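PDB 3K1G: dipeptide Epimerase from Enterococcus faecalis V583, which belongs to the enolase superfamily, in which a smaller N-terminal domain packs against a magnesium-binding, modified TIM-barrel domain. Local coordinates for residues I130-L135 with R316-A321; T157-V162 with K185-A190; D320-L325 with G332-E337. All coordinates share one frame; numbering follows the deposited sequence.

Interaction 1 of 3, residues I130-L135 with R316-A321; sequences ITDITL and RADLDA. With SER (serine), chain I.
A317 starts the contact by lending its carbonyl O to the backbone N of D132 (3.1 Å), while its CB rests 3.5 Å from I130 O. At D318 the carboxylate swings up against another acid: CG stands anti to the backbone N (chi1 177°), which brings D318 OD1 within 2.7 Å of D132 OD1, with the two carboxylate planes 60° apart. Each acid also has a salt-bridge partner, R187 for D132 and K159 for D318, and D318 OD2 accepts from the bound serine N at 2.9 Å. L319 N then donates across the contact to T131 OG1 (2.8 Å), and the hydroxyl passes its own proton to D132 O within its own segment, which fixes its orientation. D320 OD2 is gripped twice by T134, from the backbone N on the anti side and from OG1 on the syn side, each oxygen-to-donor distance being 2.8 Å. This fixes the carboxylate while D320 OD1 takes the serine N at 3.0 Å. The contact closes the barrel, joining its first strand, 128-135, to its last, 314-317. A317 and L319 also touch strand 287-290, L319 lies against helix 298-310, and strand 157-161 flanks the first strand.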
loop_
_atom_site.group_PDB
_atom_site.type_symbol
_atom_site.label_atom_id
_atom_site.label_comp_id
_atom_site.label_asym_id
_atom_site.label_seq_id
_atom_site.Cartn_x
_atom_site.Cartn_y
_atom_site.Cartn_z
ATOM N N ILE A 130 0.578 -4.908 12.517
ATOM C CA ILE A 130 2.015 -4.852 12.691
ATOM C C ILE A 130 2.636 -4.682 11.324
ATOM O O ILE A 130 2.415 -5.493 10.434
ATOM C CB ILE A 130 2.535 -6.150 13.327
ATOM C CG1 ILE A 130 1.817 -6.381 14.656
ATOM C CG2 ILE A 130 4.035 -6.066 13.532
ATOM C CD1 ILE A 130 2.180 -7.675 15.329
ATOM N N THR A 131 3.412 -3.624 11.144
ATOM C CA THR A 131 4.027 -3.400 9.850
ATOM C C THR A 131 5.533 -3.575 9.846
ATOM O O THR A 131 6.209 -3.437 10.871
ATOM C CB THR A 131 3.733 -1.972 9.313
ATOM O OG1 THR A 131 4.349 -1.809 8.028
ATOM C CG2 THR A 131 4.287 -0.918 10.253
ATOM N N ASP A 132 6.050 -3.894 8.671
ATOM C CA ASP A 132 7.480 -4.014 8.497
ATOM C C ASP A 132 7.906 -2.565 8.271
ATOM O O ASP A 132 7.122 -1.635 8.496
ATOM C CB ASP A 132 7.806 -4.859 7.250
ATOM C CG ASP A 132 7.226 -4.273 5.959
ATOM O OD1 ASP A 132 7.084 -3.032 5.883
ATOM O OD2 ASP A 132 6.929 -5.046 5.013
ATOM N N ILE A 133 9.149 -2.375 7.852
ATOM C CA ILE A 133 9.661 -1.053 7.532
ATOM C C ILE A 133 10.596 -1.353 6.373
ATOM O O ILE A 133 11.313 -2.356 6.393
ATOM C CB ILE A 133 10.406 -0.402 8.718
ATOM C CG1 ILE A 133 10.667 1.074 8.403
ATOM C CG2 ILE A 133 11.718 -1.136 9.001
ATOM C CD1 ILE A 133 11.098 1.902 9.609
ATOM N N THR A 134 10.567 -0.511 5.349
ATOM C CA THR A 134 11.383 -0.743 4.168
ATOM C C THR A 134 12.767 -0.105 4.211
ATOM O O THR A 134 13.002 0.862 4.941
ATOM C CB THR A 134 10.639 -0.256 2.896
ATOM O OG1 THR A 134 9.338 -0.854 2.848
ATOM C CG2 THR A 134 11.399 -0.650 1.641
ATOM N N LEU A 135 13.682 -0.688 3.442
ATOM C CA LEU A 135 15.044 -0.190 3.324
ATOM C C LEU A 135 15.261 0.052 1.842
ATOM O O LEU A 135 15.289 -0.891 1.045
ATOM C CB LEU A 135 16.059 -1.219 3.830
ATOM C CG LEU A 135 16.045 -1.620 5.304
ATOM C CD1 LEU A 135 17.173 -2.600 5.552
ATOM C CD2 LEU A 135 16.204 -0.400 6.192
ATOM N N ARG A 316 -0.107 -9.722 6.068
ATOM C CA ARG A 316 1.144 -8.970 6.138
ATOM C C ARG A 316 0.872 -7.493 5.889
ATOM O O ARG A 316 -0.093 -7.138 5.213
ATOM C CB ARG A 316 2.135 -9.486 5.091
ATOM C CG ARG A 316 2.617 -10.900 5.320
ATOM C CD ARG A 316 3.523 -11.337 4.180
ATOM N NE ARG A 316 4.110 -12.661 4.387
ATOM C CZ ARG A 316 3.595 -13.804 3.943
ATOM N NH1 ARG A 316 2.463 -13.814 3.253
ATOM N NH2 ARG A 316 4.235 -14.948 4.165
ATOM N N ALA A 317 1.725 -6.629 6.429
ATOM C CA ALA A 317 1.538 -5.198 6.249
ATOM C C ALA A 317 2.832 -4.451 5.985
ATOM O O ALA A 317 3.850 -4.685 6.642
ATOM C CB ALA A 317 0.851 -4.610 7.463
ATOM N N ASP A 318 2.772 -3.548 5.013
ATOM C CA ASP A 318 3.900 -2.707 4.635
ATOM C C ASP A 318 3.338 -1.285 4.571
ATOM O O ASP A 318 3.168 -0.714 3.500
ATOM C CB ASP A 318 4.460 -3.141 3.275
ATOM C CG ASP A 318 5.590 -2.247 2.799
ATOM O OD1 ASP A 318 6.317 -1.701 3.655
ATOM O OD2 ASP A 318 5.760 -2.104 1.569
ATOM N N LEU A 319 3.027 -0.751 5.746
ATOM C CA LEU A 319 2.460 0.583 5.912
ATOM C C LEU A 319 3.478 1.427 6.665
ATOM O O LEU A 319 3.321 1.707 7.853
ATOM C CB LEU A 319 1.156 0.492 6.713
ATOM C CG LEU A 319 0.078 -0.412 6.109
ATOM C CD1 LEU A 319 -1.133 -0.465 7.025
ATOM C CD2 LEU A 319 -0.303 0.103 4.737
ATOM N N ASP A 320 4.518 1.841 5.950
ATOM C CA ASP A 320 5.612 2.614 6.526
ATOM C C ASP A 320 5.799 3.997 5.902
ATOM O O ASP A 320 6.825 4.643 6.123
ATOM C CB ASP A 320 6.909 1.823 6.359
ATOM C CG ASP A 320 7.192 1.488 4.912
ATOM O OD1 ASP A 320 6.268 1.632 4.080
ATOM O OD2 ASP A 320 8.330 1.071 4.601
ATOM N N ALA A 321 4.820 4.452 5.127
ATOM C CA ALA A 321 4.930 5.754 4.482
ATOM C C ALA A 321 5.079 6.914 5.476
ATOM O O ALA A 321 5.853 7.843 5.234
ATOM C CB ALA A 321 3.722 5.990 3.567
HETATM N N SER I . 7.176 0.468 1.515
HETATM C CA SER I . 6.367 1.134 0.447
HETATM C C SER I . 6.730 0.632 -0.949
HETATM O O SER I . 7.742 -0.052 -1.133
HETATM C CB SER I . 6.543 2.657 0.525
HETATM O OG SER I . 7.912 3.020 0.605
#

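Interaction 2 of 3, residues T157-V162 with K185-A190; sequences TLKIKV and KLRLDA. With MG (magnesium ion), chain L; TYR (tyrosine), chain J; SER (serine), chain I.
Strands 157-161 and 185-189 run parallel, their axes 4.6 Å apart and 26° from parallel, with T157 to K161 paired in order with K185 to D189 and backbone bonds running on to V162. They are the two strands of a beta-alpha-beta crossover through helix 166-180, one unit of the TIM-type barrel. L158, I160, L186 and L188 point to the helix-covered face. There L158 and L186 lie side by side, as do I160 and L188, and the latter pair is tight, with I160 CB 3.5 Å from L188 CD2. Helices 166-180 and 140-153 close over this layer.

The other face carries T157, K159, K161, R187 and D189 and leads into the ligand site. T157 CG2 sits over the centre of the R187 guanidinium, 3.4 Å above its plane, and salt bridges to D132 and E212 hold that group by its nitrogens. K159 sends its chain out fully extended, CG anti to the backbone N (chi1 -176°). Its NZ thus reaches the bound tyrosine O at 2.8 Å, with D318 and E215 as further partners. K161 instead bends at chi2, which carries NZ over the D189 carboxylate: it meets OD2 at 2.7 Å, from 78° out of the plane. The same D189 OD2 binds the magnesium ion at 2.2 Å, with E215 and D240 as further protein ligands. Three such acids at successive strand ends mark the superfamily; the K-x-K strand marks its mandelate racemase/muconate lactonizing enzyme branch. The tyrosine OXT is shared between the metal and a weak bond from K161 NZ. D189 OD1 accepts a 2.6 Å hydrogen bond from a water whose oxygen lies 2.0 Å from the magnesium ion.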
loop_
_atom_site.group_PDB
_atom_site.type_symbol
_atom_site.label_atom_id
_atom_site.label_comp_id
_atom_site.label_asym_id
_atom_site.label_seq_id
_atom_site.Cartn_x
_atom_site.Cartn_y
_atom_site.Cartn_z
ATOM N N THR A 157 10.301 -7.401 11.073
ATOM C CA THR A 157 10.295 -7.698 9.649
ATOM C C THR A 157 10.883 -6.515 8.902
ATOM O O THR A 157 10.654 -5.364 9.262
ATOM C CB THR A 157 8.872 -7.958 9.115
ATOM O OG1 THR A 157 8.254 -8.993 9.888
ATOM C CG2 THR A 157 8.926 -8.389 7.649
ATOM N N LEU A 158 11.648 -6.800 7.862
ATOM C CA LEU A 158 12.252 -5.741 7.086
ATOM C C LEU A 158 12.007 -5.985 5.612
ATOM O O LEU A 158 12.133 -7.111 5.128
ATOM C CB LEU A 158 13.757 -5.671 7.354
ATOM C CG LEU A 158 14.178 -5.473 8.812
ATOM C CD1 LEU A 158 15.691 -5.373 8.889
ATOM C CD2 LEU A 158 13.537 -4.221 9.375
ATOM N N LYS A 159 11.620 -4.926 4.908
ATOM C CA LYS A 159 11.399 -5.017 3.475
ATOM C C LYS A 159 12.686 -4.452 2.877
ATOM O O LYS A 159 13.087 -3.335 3.192
ATOM C CB LYS A 159 10.181 -4.180 3.051
ATOM C CG LYS A 159 9.840 -4.303 1.565
ATOM C CD LYS A 159 8.466 -3.725 1.248
ATOM C CE LYS A 159 8.128 -3.890 -0.221
ATOM N NZ LYS A 159 6.732 -3.465 -0.527
ATOM N N ILE A 160 13.338 -5.239 2.030
ATOM C CA ILE A 160 14.595 -4.833 1.425
ATOM C C ILE A 160 14.480 -4.673 -0.081
ATOM O O ILE A 160 14.142 -5.618 -0.788
ATOM C CB ILE A 160 15.695 -5.872 1.734
ATOM C CG1 ILE A 160 15.827 -6.035 3.250
ATOM C CG2 ILE A 160 17.015 -5.446 1.096
ATOM C CD1 ILE A 160 16.694 -7.202 3.666
ATOM N N LYS A 161 14.777 -3.470 -0.566
ATOM C CA LYS A 161 14.708 -3.180 -1.994
ATOM C C LYS A 161 15.987 -3.594 -2.717
ATOM O O LYS A 161 17.086 -3.465 -2.179
ATOM C CB LYS A 161 14.454 -1.683 -2.209
ATOM C CG LYS A 161 13.079 -1.206 -1.749
ATOM C CD LYS A 161 12.001 -1.685 -2.711
ATOM C CE LYS A 161 10.631 -1.139 -2.338
ATOM N NZ LYS A 161 9.596 -1.564 -3.320
ATOM N N VAL A 162 15.829 -4.089 -3.941
ATOM C CA VAL A 162 16.951 -4.529 -4.753
ATOM C C VAL A 162 16.546 -4.339 -6.203
ATOM O O VAL A 162 15.363 -4.162 -6.493
ATOM C CB VAL A 162 17.270 -6.035 -4.520
ATOM C CG1 VAL A 162 17.637 -6.278 -3.062
ATOM C CG2 VAL A 162 16.077 -6.891 -4.914
ATOM N N LYS A 185 12.444 -11.359 10.144
ATOM C CA LYS A 185 11.929 -11.799 8.847
ATOM C C LYS A 185 12.398 -10.798 7.798
ATOM O O LYS A 185 12.411 -9.593 8.045
ATOM C CB LYS A 185 10.397 -11.853 8.858
ATOM C CG LYS A 185 9.814 -12.716 9.962
ATOM C CD LYS A 185 8.288 -12.715 9.925
ATOM C CE LYS A 185 7.756 -13.541 8.767
ATOM N NZ LYS A 185 8.057 -14.992 8.960
ATOM N N LEU A 186 12.786 -11.295 6.632
ATOM C CA LEU A 186 13.255 -10.425 5.564
ATOM C C LEU A 186 12.530 -10.696 4.259
ATOM O O LEU A 186 12.637 -11.786 3.691
ATOM C CB LEU A 186 14.758 -10.610 5.342
ATOM C CG LEU A 186 15.691 -10.327 6.523
ATOM C CD1 LEU A 186 17.118 -10.632 6.114
ATOM C CD2 LEU A 186 15.560 -8.876 6.961
ATOM N N ARG A 187 11.779 -9.702 3.794
ATOM C CA ARG A 187 11.064 -9.808 2.530
ATOM C C ARG A 187 11.856 -8.961 1.533
ATOM O O ARG A 187 12.442 -7.952 1.906
ATOM C CB ARG A 187 9.624 -9.290 2.685
ATOM C CG ARG A 187 9.494 -8.052 3.571
ATOM C CD ARG A 187 8.036 -7.725 3.929
ATOM N NE ARG A 187 7.328 -8.860 4.520
ATOM C CZ ARG A 187 6.331 -8.757 5.394
ATOM N NH1 ARG A 187 5.907 -7.565 5.801
ATOM N NH2 ARG A 187 5.746 -9.852 5.856
ATOM N N LEU A 188 11.894 -9.382 0.275
ATOM C CA LEU A 188 12.630 -8.635 -0.732
ATOM C C LEU A 188 11.701 -8.160 -1.833
ATOM O O LEU A 188 10.785 -8.878 -2.232
ATOM C CB LEU A 188 13.727 -9.502 -1.352
ATOM C CG LEU A 188 14.755 -10.131 -0.417
ATOM C CD1 LEU A 188 15.782 -10.863 -1.252
ATOM C CD2 LEU A 188 15.417 -9.064 0.430
ATOM N N ASP A 189 11.961 -6.953 -2.325
ATOM C CA ASP A 189 11.175 -6.342 -3.390
ATOM C C ASP A 189 12.146 -5.885 -4.488
ATOM O O ASP A 189 12.969 -5.005 -4.252
ATOM C CB ASP A 189 10.423 -5.135 -2.828
ATOM C CG ASP A 189 9.324 -4.648 -3.747
ATOM O OD1 ASP A 189 9.364 -4.962 -4.954
ATOM O OD2 ASP A 189 8.420 -3.943 -3.254
ATOM N N ALA A 190 12.050 -6.481 -5.676
ATOM C CA ALA A 190 12.938 -6.135 -6.788
ATOM C C ALA A 190 12.282 -5.265 -7.867
ATOM O O ALA A 190 12.853 -5.047 -8.944
ATOM C CB ALA A 190 13.484 -7.410 -7.424
HETATM MG MG MG L . 6.451 -3.935 -4.228
HETATM N N TYR J . 5.891 0.965 -1.925
HETATM C CA TYR J . 6.107 0.548 -3.312
HETATM C C TYR J . 6.241 -0.964 -3.444
HETATM O O TYR J . 5.882 -1.674 -2.482
HETATM C CB TYR J . 7.358 1.220 -3.888
HETATM C CG TYR J . 7.213 2.706 -4.126
HETATM C CD1 TYR J . 8.306 3.556 -3.987
HETATM C CD2 TYR J . 5.984 3.265 -4.492
HETATM C CE1 TYR J . 8.188 4.926 -4.203
HETATM C CE2 TYR J . 5.854 4.640 -4.708
HETATM C CZ TYR J . 6.963 5.461 -4.559
HETATM O OH TYR J . 6.855 6.819 -4.744
HETATM O OXT TYR J . 6.691 -1.413 -4.523
HETATM N N SER I . 7.176 0.468 1.515
HETATM C CA SER I . 6.367 1.134 0.447
HETATM C C SER I . 6.730 0.632 -0.949
HETATM O O SER I . 7.742 -0.052 -1.133
HETATM C CB SER I . 6.543 2.657 0.525
HETATM O OG SER I . 7.912 3.020 0.605
HETATM O O HOH W 1 7.029 -4.634 -6.033
#

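Interaction 3 of 3, residues D320-L325 with G332-E337; sequences DATFGL and GGVSLE. With SER (serine), chain I.
T322 and L336 form the middle of this contact between two loops, with L336 laid along the backbone of a short 3-10 turn. The turn, residues 321-323, is held by a bond from F323 N to D320 O, and it leaves T322 O facing the leucine: L336 CB approaches that oxygen to 3.3 Å. Farther along the same side chain, the CD2 branch presses on L325 CB at 3.3 Å, closer than usual for two carbons, and the two leucines cross at about a right angle. T322 OG1 lies between its backbone N and carbonyl carbon (chi1 74°), a rotation that turns the hydroxyl to S335 O, 2.9 Å away. This is a plausible hydrogen bond, though the proton has another acceptor within reach. V334 CG1 adds a looser touch, 4.2 Å from T322 OG1.

The F323 ring completes the packed part. L336 O comes to its edge, near the ring plane, and E337 O approaches CE1 obliquely at 3.2 Å, so that from 332-337 it is backbone carbonyl oxygens that meet the ring.

The outer side is much looser. S335 and E337 direct their side chains away from 320-325, and the glutamate is exposed to solvent. What orders the chain here is local: E337 N donates to S335 OG at 2.9 Å and a nearly straight 171°, an ST turn.

The packed part sits where three elements converge. I301 of helix 298-310 touches T322 and V334, F323 lies against T131 and I133 of barrel strand 128-135, and L325 packs on I13 and L15 of strand 3-21, joining the loop after the last barrel strand to the N-terminal domain.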
loop_
_atom_site.group_PDB
_atom_site.type_symbol
_atom_site.label_atom_id
_atom_site.label_comp_id
_atom_site.label_asym_id
_atom_site.label_seq_id
_atom_site.Cartn_x
_atom_site.Cartn_y
_atom_site.Cartn_z
ATOM N N ASP A 320 4.518 1.841 5.950
ATOM C CA ASP A 320 5.612 2.614 6.526
ATOM C C ASP A 320 5.799 3.997 5.902
ATOM O O ASP A 320 6.825 4.643 6.123
ATOM C CB ASP A 320 6.909 1.823 6.359
ATOM C CG ASP A 320 7.192 1.488 4.912
ATOM O OD1 ASP A 320 6.268 1.632 4.080
ATOM O OD2 ASP A 320 8.330 1.071 4.601
ATOM N N ALA A 321 4.820 4.452 5.127
ATOM C CA ALA A 321 4.930 5.754 4.482
ATOM C C ALA A 321 5.079 6.914 5.476
ATOM O O ALA A 321 5.853 7.843 5.234
ATOM C CB ALA A 321 3.722 5.990 3.567
ATOM N N THR A 322 4.367 6.862 6.599
ATOM C CA THR A 322 4.444 7.949 7.575
ATOM C C THR A 322 5.748 7.997 8.372
ATOM O O THR A 322 6.003 8.973 9.083
ATOM C CB THR A 322 3.298 7.887 8.590
ATOM O OG1 THR A 322 3.544 6.821 9.513
ATOM C CG2 THR A 322 1.963 7.665 7.888
ATOM N N PHE A 323 6.563 6.950 8.261
ATOM C CA PHE A 323 7.829 6.889 8.993
ATOM C C PHE A 323 8.882 7.811 8.389
ATOM O O PHE A 323 9.825 8.222 9.069
ATOM C CB PHE A 323 8.374 5.454 9.020
ATOM C CG PHE A 323 7.436 4.448 9.641
ATOM C CD1 PHE A 323 6.481 4.842 10.575
ATOM C CD2 PHE A 323 7.538 3.098 9.316
ATOM C CE1 PHE A 323 5.642 3.911 11.180
ATOM C CE2 PHE A 323 6.700 2.149 9.915
ATOM C CZ PHE A 323 5.751 2.558 10.850
ATOM N N GLY A 324 8.728 8.127 7.110
ATOM C CA GLY A 324 9.687 8.997 6.460
ATOM C C GLY A 324 9.217 10.430 6.309
ATOM O O GLY A 324 9.903 11.222 5.669
ATOM N N LEU A 325 8.067 10.774 6.890
ATOM C CA LEU A 325 7.527 12.134 6.771
ATOM C C LEU A 325 8.138 13.126 7.758
ATOM O O LEU A 325 8.238 12.846 8.955
ATOM C CB LEU A 325 5.998 12.135 6.959
ATOM C CG LEU A 325 5.131 11.258 6.053
ATOM C CD1 LEU A 325 3.662 11.541 6.328
ATOM C CD2 LEU A 325 5.457 11.525 4.590
ATOM N N GLY A 332 -4.133 13.190 14.392
ATOM C CA GLY A 332 -4.647 11.861 14.683
ATOM C C GLY A 332 -4.253 10.823 13.644
ATOM O O GLY A 332 -3.390 11.065 12.810
ATOM N N GLY A 333 -4.882 9.654 13.699
ATOM C CA GLY A 333 -4.574 8.602 12.748
ATOM C C GLY A 333 -3.243 7.957 13.064
ATOM O O GLY A 333 -2.716 8.124 14.156
ATOM N N VAL A 334 -2.691 7.219 12.115
ATOM C CA VAL A 334 -1.411 6.567 12.344
ATOM C C VAL A 334 -0.287 7.596 12.509
ATOM O O VAL A 334 -0.021 8.404 11.620
ATOM C CB VAL A 334 -1.090 5.587 11.196
ATOM C CG1 VAL A 334 0.304 4.993 11.371
ATOM C CG2 VAL A 334 -2.145 4.477 11.176
ATOM N N SER A 335 0.363 7.557 13.670
ATOM C CA SER A 335 1.456 8.472 13.994
ATOM C C SER A 335 2.627 8.338 13.028
ATOM O O SER A 335 2.713 7.365 12.285
ATOM C CB SER A 335 1.930 8.215 15.432
ATOM O OG SER A 335 3.214 8.765 15.664
ATOM N N LEU A 336 3.520 9.327 13.025
ATOM C CA LEU A 336 4.696 9.276 12.160
ATOM C C LEU A 336 5.856 8.575 12.872
ATOM O O LEU A 336 6.908 8.333 12.275
ATOM C CB LEU A 336 5.138 10.681 11.742
ATOM C CG LEU A 336 4.231 11.406 10.752
ATOM C CD1 LEU A 336 3.026 11.915 11.492
ATOM C CD2 LEU A 336 4.968 12.556 10.105
ATOM N N GLU A 337 5.663 8.259 14.148
ATOM C CA GLU A 337 6.696 7.573 14.919
ATOM C C GLU A 337 6.987 6.214 14.288
ATOM O O GLU A 337 6.071 5.444 14.003
ATOM C CB GLU A 337 6.244 7.376 16.371
ATOM C CG GLU A 337 6.959 6.224 17.085
ATOM C CD GLU A 337 6.470 5.989 18.508
ATOM O OE1 GLU A 337 5.279 6.251 18.794
ATOM O OE2 GLU A 337 7.282 5.523 19.341
HETATM N N SER I . 7.176 0.468 1.515
HETATM C CA SER I . 6.367 1.134 0.447
HETATM C C SER I . 6.730 0.632 -0.949
HETATM O O SER I . 7.742 -0.052 -1.133
HETATM C CB SER I . 6.543 2.657 0.525
HETATM O OG SER I . 7.912 3.020 0.605
#

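How the interactions relate
Strand 128-135 comes first along the chain, and its partner follows only after some 180 residues, so interaction 1 closes a loop spanning nearly the whole barrel. Nested inside it, interaction 2 closes a single short beta-alpha-beta unit. The two meet directly, since strands 128-135 and 157-161 are neighbours in the sheet, with a probable hydrogen bond from L135 N to K159 O. Interaction 3 begins where interaction 1 ends, sharing D320 and A321, and closes a tight loop beyond the last barrel strand. It does not touch interaction 2. The bound serine is met by interactions 1 and 2, and by interaction 3 only through the shared D320.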